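Local coordinates for protein glucosamine--fructose-6-phosphate aminotransferase [isomerizing] (Francisella tularensis subsp. tularensis, PDB 3TBF) that probably converts fructose-6-phosphate to glucosamine-6-phosphate with glutamine as the nitrogen source, the deposited fragment being its C-terminal domain with two sugar isomerase (SIS) modules, at residues A[131-137]-A[147-153]; A[249-255]-A[351-357]. All coordinates share one frame; numbering follows the deposited sequence.

Contact 1 of 2, residues A[131-137]-A[147-153]; sequences GSMCICN and SDIAFMT
Thr153 OG1 donates a hydrogen bond to Asn137 OD1 (2.7 Å), the two side chains meeting at about a right angle where the paired strands end. The donor sits well to the side of the amide C=O (angle 111°), and OD1 also accepts from the backbone N of Ala155, while ND2 reaches Gly156 O; the amide is thus fixed in rotation. A water donating to both Asn137 O and Thr153 O ties the same ends together. At the other end Ser132 and Asp148 exchange bonds: Ser132 N reaches Asp148 OD2 at 3.0 Å from above the carboxylate plane, and Asp148 N donates to Ser132 OG at 3.1 Å. That second bond depends on chi1 of Ser132 (52°), which sets OG between its own N and carbonyl carbon. Between these ends the backbones pair as parallel strands, with Cys134 N to Ile149 O (2.8 Å) and Phe151 N to Cys134 O (2.9 Å) among the bonds.

Side chains alternate across the sheet. On one face Met133, a selenomethionine, lays CB against Ile149 CG1 at 3.6 Å, and the Ile135 side chain crosses that of Thr153 at about a right angle, CG2 touching CG2; helix 165-184 packs over Met133, Phe151 and Thr153. On the other, helix 142-146 lies against Cys134, Cys136, Ala150 and Met152. Ser147 OG comes within 3.6 Å of Cys134 CB and is bonded to Leu143 O of that helix. Strand 129-136, helix 142-146 and strand 149-152 form a beta-alpha-beta crossover, the edge unit of the five-stranded parallel sheet in this alpha/beta SIS domain.

Contact 2 of 2, residues A[249-255]-A[351-357]; sequences LKEISYI and VAIIKGT
Thr357 OG1 donates to Ile252 O at 2.5 Å, in the carbonyl plane, binding a residue two places beyond helix 335-355 to the last turn of helix 238-253. Its chi1 of 41° swings OG1 to that carbonyl and leaves CG2 to pack obliquely on the Tyr254 ring, 3.3 Å from CE2. Behind this bond the surfaces are apolar. Val351 CG1 is wedged among Leu249 CD1, Ser253 CB and Ile255 CD1, the last at 3.7 Å, while Ala352 CB rests on Ile252 CG1. The aliphatic part of Lys355 crosses Ile255, CE lying 3.8 Å from CG1, and its NZ continues to the carbonyls of Lys227 and Ser225.

The way each helix ends puts these groups in place. Gly356, with positive phi, closes helix 335-355 in a Schellman motif that delivers Thr357. Ser253 OG donates to Leu249 O at 2.7 Å. It approaches from the opposite face to Ser253 N, and accepts from Ile255 N in an ST turn. Tyr254 also packs on Ala271 of the second subunit. A single cross-segment hydrogen bond thus lies beside a mainly apolar seam between two helix C-terminal ends, and gives a carbonyl in the last turn of helix 238-253 a partner in 351-357.

Contacts 1 and 2 lie in different SIS domains and have no helix or strand in common; their centres are 33 Å apart and their nearest atoms about 15 Å. Both are largely buried, though each has one exposed residue at its margin, Asp148 in 131-137/147-153 and Tyr254 in 249-255/351-357. Contact 1 is local, joining consecutive strands of one sheet chiefly through backbone bonds, and no other chain touches it. Contact 2 brings together segments nearly a hundred residues apart in sequence, relies on interlocked aliphatic groups with a single cross-segment hydrogen bond, and borders the second subunit. It also buries roughly half as much surface, 347 against 663 Å².

Contact 1 of 2, residues A[131-137]-A[147-153]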
# COMPACT_ATOMS: atom_id res chain seq x y z
N GLY A 131 -25.31 -1.06 -3.65
CA GLY A 131 -25.48 -2.42 -3.12
C GLY A 131 -24.17 -3.08 -2.74
O GLY A 131 -23.12 -2.44 -2.75
N SER A 132 -24.23 -4.36 -2.39
CA SER A 132 -23.05 -5.10 -1.95
C SER A 132 -22.95 -6.48 -2.60
O SER A 132 -23.95 -7.12 -2.96
CB SER A 132 -23.07 -5.27 -0.43
OG SER A 132 -24.31 -5.81 -0.00
N MSE A 133 -21.71 -6.94 -2.74
CA MSE A 133 -21.43 -8.26 -3.27
C MSE A 133 -20.33 -8.86 -2.46
O MSE A 133 -19.37 -8.20 -2.18
CB MSE A 133 -20.99 -8.19 -4.72
CG MSE A 133 -20.56 -9.56 -5.27
SE MSE A 133 -20.15 -9.52 -7.16
CE MSE A 133 -18.27 -8.84 -7.07
N CYS A 134 -20.45 -10.11 -2.11
CA CYS A 134 -19.41 -10.82 -1.41
C CYS A 134 -18.75 -11.83 -2.30
O CYS A 134 -19.43 -12.62 -2.94
CB CYS A 134 -19.99 -11.59 -0.22
SG CYS A 134 -18.58 -12.34 0.66
N ILE A 135 -17.43 -11.84 -2.32
CA ILE A 135 -16.70 -12.98 -2.89
C ILE A 135 -16.27 -13.87 -1.74
O ILE A 135 -15.32 -13.55 -1.02
CB ILE A 135 -15.47 -12.54 -3.64
CG1 ILE A 135 -15.87 -11.51 -4.67
CG2 ILE A 135 -14.69 -13.72 -4.23
CD1 ILE A 135 -15.43 -11.80 -5.91
N CYS A 136 -17.00 -14.97 -1.53
CA CYS A 136 -16.80 -15.75 -0.27
C CYS A 136 -16.73 -17.22 -0.57
O CYS A 136 -17.16 -17.64 -1.62
CB CYS A 136 -17.88 -15.41 0.79
SG CYS A 136 -17.83 -16.42 2.42
N ASN A 137 -16.15 -17.98 0.35
CA ASN A 137 -15.99 -19.43 0.23
C ASN A 137 -16.98 -20.29 1.06
O ASN A 137 -17.17 -21.47 0.78
CB ASN A 137 -14.58 -19.86 0.57
CG ASN A 137 -14.25 -21.25 0.01
OD1 ASN A 137 -14.45 -21.48 -1.17
ND2 ASN A 137 -13.76 -22.14 0.85
N SER A 147 -24.93 -9.60 2.40
CA SER A 147 -24.69 -8.93 1.13
C SER A 147 -25.88 -9.11 0.19
O SER A 147 -26.66 -10.03 0.33
CB SER A 147 -23.41 -9.49 0.47
OG SER A 147 -22.30 -9.28 1.31
N ASP A 148 -26.01 -8.23 -0.80
CA ASP A 148 -27.05 -8.40 -1.80
C ASP A 148 -26.80 -9.60 -2.68
O ASP A 148 -27.73 -10.27 -3.07
CB ASP A 148 -27.16 -7.18 -2.69
CG ASP A 148 -27.55 -5.95 -1.93
OD1 ASP A 148 -28.24 -6.10 -0.90
OD2 ASP A 148 -27.20 -4.86 -2.38
N ILE A 149 -25.55 -9.83 -3.04
CA ILE A 149 -25.21 -10.94 -3.89
C ILE A 149 -23.88 -11.57 -3.48
O ILE A 149 -23.00 -10.90 -2.94
CB ILE A 149 -25.22 -10.51 -5.37
CG1 ILE A 149 -24.26 -9.37 -5.66
CG2 ILE A 149 -26.59 -9.98 -5.77
CD1 ILE A 149 -24.25 -9.05 -7.17
N ALA A 150 -23.74 -12.84 -3.74
CA ALA A 150 -22.58 -13.58 -3.33
C ALA A 150 -22.08 -14.39 -4.53
O ALA A 150 -22.81 -15.16 -5.09
CB ALA A 150 -22.94 -14.51 -2.21
N PHE A 151 -20.85 -14.16 -4.93
CA PHE A 151 -20.15 -15.03 -5.82
C PHE A 151 -19.30 -15.99 -4.97
O PHE A 151 -18.39 -15.55 -4.27
CB PHE A 151 -19.26 -14.24 -6.75
CG PHE A 151 -18.56 -15.08 -7.73
CD1 PHE A 151 -17.86 -16.22 -7.32
CD2 PHE A 151 -18.63 -14.81 -9.06
CE1 PHE A 151 -17.21 -17.06 -8.22
CE2 PHE A 151 -18.00 -15.67 -9.98
CZ PHE A 151 -17.28 -16.79 -9.54
N MSE A 152 -19.60 -17.29 -5.06
CA MSE A 152 -18.94 -18.27 -4.23
C MSE A 152 -17.73 -18.84 -4.97
O MSE A 152 -17.82 -19.25 -6.10
CB MSE A 152 -19.91 -19.43 -3.93
CG MSE A 152 -21.25 -19.02 -3.32
SE MSE A 152 -21.02 -17.94 -1.69
CE MSE A 152 -20.14 -19.38 -0.63
N THR A 153 -16.58 -18.85 -4.31
CA THR A 153 -15.45 -19.61 -4.75
C THR A 153 -15.70 -21.07 -4.38
O THR A 153 -16.57 -21.37 -3.61
CB THR A 153 -14.17 -19.11 -4.06
OG1 THR A 153 -14.36 -19.17 -2.63
CG2 THR A 153 -13.85 -17.66 -4.48
O HOH W 1 -20.25 -7.35 0.48
O HOH W 2 -18.13 -22.36 -1.54

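Contact 2 of 2, residues A[249-255]-A[351-357]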
# COMPACT_ATOMS: atom_id res chain seq x y z
N LEU A 249 5.68 -16.06 2.89
CA LEU A 249 6.98 -16.38 3.45
C LEU A 249 7.08 -15.92 4.88
O LEU A 249 7.54 -16.65 5.73
CB LEU A 249 8.09 -15.74 2.62
CG LEU A 249 9.50 -16.19 3.00
CD1 LEU A 249 9.56 -17.64 2.84
CD2 LEU A 249 10.56 -15.48 2.13
N LYS A 250 6.61 -14.71 5.13
CA LYS A 250 6.65 -14.11 6.44
C LYS A 250 5.78 -14.91 7.42
O LYS A 250 6.22 -15.28 8.51
CB LYS A 250 6.13 -12.67 6.27
CG LYS A 250 6.08 -11.78 7.45
CD LYS A 250 5.87 -10.31 7.06
CE LYS A 250 4.89 -10.09 5.88
NZ LYS A 250 4.54 -8.65 5.66
N GLU A 251 4.57 -15.22 6.97
CA GLU A 251 3.52 -15.84 7.78
C GLU A 251 3.89 -17.21 8.28
O GLU A 251 3.45 -17.58 9.35
CB GLU A 251 2.24 -15.99 6.93
CG GLU A 251 0.88 -16.00 7.64
CD GLU A 251 -0.34 -15.81 6.66
OE1 GLU A 251 -0.18 -15.93 5.42
OE2 GLU A 251 -1.47 -15.52 7.12
N ILE A 252 4.66 -17.99 7.50
CA ILE A 252 5.00 -19.35 7.93
C ILE A 252 6.48 -19.68 8.11
O ILE A 252 6.78 -20.67 8.79
CB ILE A 252 4.35 -20.41 7.02
CG1 ILE A 252 5.10 -20.54 5.69
CG2 ILE A 252 2.86 -20.10 6.82
CD1 ILE A 252 4.33 -21.45 4.67
N SER A 253 7.39 -18.91 7.52
CA SER A 253 8.82 -19.07 7.83
C SER A 253 9.35 -18.06 8.83
O SER A 253 10.44 -18.20 9.35
CB SER A 253 9.68 -18.99 6.57
OG SER A 253 9.96 -17.68 6.16
N TYR A 254 8.56 -17.03 9.07
CA TYR A 254 8.96 -15.93 9.93
C TYR A 254 10.15 -15.14 9.45
O TYR A 254 10.60 -14.32 10.17
CB TYR A 254 9.21 -16.38 11.37
CG TYR A 254 8.11 -17.23 11.95
CD1 TYR A 254 6.78 -16.99 11.61
CD2 TYR A 254 8.41 -18.26 12.83
CE1 TYR A 254 5.78 -17.78 12.12
CE2 TYR A 254 7.40 -19.05 13.37
CZ TYR A 254 6.08 -18.81 13.00
OH TYR A 254 5.05 -19.56 13.52
N ILE A 255 10.62 -15.35 8.24
CA ILE A 255 11.53 -14.43 7.59
C ILE A 255 10.88 -13.07 7.38
O ILE A 255 9.71 -12.98 7.02
CB ILE A 255 11.98 -14.94 6.24
CG1 ILE A 255 12.83 -16.20 6.41
CG2 ILE A 255 12.81 -13.93 5.55
CD1 ILE A 255 13.23 -16.87 5.06
N VAL A 351 10.56 -23.35 2.54
CA VAL A 351 11.43 -22.60 3.41
C VAL A 351 10.95 -22.79 4.83
O VAL A 351 11.76 -22.86 5.76
CB VAL A 351 11.47 -21.16 2.98
CG1 VAL A 351 12.13 -20.26 4.05
CG2 VAL A 351 12.16 -21.09 1.65
N ALA A 352 9.65 -22.96 4.99
CA ALA A 352 9.07 -23.25 6.31
C ALA A 352 9.57 -24.56 6.83
O ALA A 352 9.93 -24.67 8.01
CB ALA A 352 7.56 -23.26 6.26
N ILE A 353 9.63 -25.56 5.98
CA ILE A 353 10.16 -26.86 6.41
C ILE A 353 11.64 -26.75 6.81
O ILE A 353 12.02 -27.19 7.89
CB ILE A 353 10.01 -27.93 5.35
CG1 ILE A 353 8.53 -28.13 5.02
CG2 ILE A 353 10.63 -29.26 5.84
CD1 ILE A 353 7.71 -28.55 6.14
N ILE A 354 12.45 -26.15 5.96
CA ILE A 354 13.85 -25.83 6.30
C ILE A 354 13.99 -25.13 7.66
O ILE A 354 14.85 -25.47 8.42
CB ILE A 354 14.49 -24.90 5.26
CG1 ILE A 354 14.72 -25.65 3.93
CG2 ILE A 354 15.80 -24.36 5.77
CD1 ILE A 354 15.90 -26.57 3.94
N LYS A 355 13.15 -24.16 7.95
CA LYS A 355 13.23 -23.47 9.25
C LYS A 355 12.56 -24.27 10.36
O LYS A 355 12.67 -23.91 11.51
CB LYS A 355 12.54 -22.10 9.17
CG LYS A 355 13.18 -21.08 8.18
CD LYS A 355 14.09 -20.12 8.89
CE LYS A 355 14.72 -19.12 7.95
NZ LYS A 355 15.83 -18.37 8.61
N GLY A 356 11.85 -25.35 10.03
CA GLY A 356 11.20 -26.17 11.05
C GLY A 356 9.95 -25.55 11.65
O GLY A 356 9.55 -25.91 12.75
N THR A 357 9.35 -24.61 10.92
CA THR A 357 8.15 -23.93 11.42
C THR A 357 6.91 -24.67 10.96
O THR A 357 7.00 -25.61 10.17
CB THR A 357 8.09 -22.41 11.03
OG1 THR A 357 8.54 -22.21 9.69
CG2 THR A 357 8.94 -21.57 12.01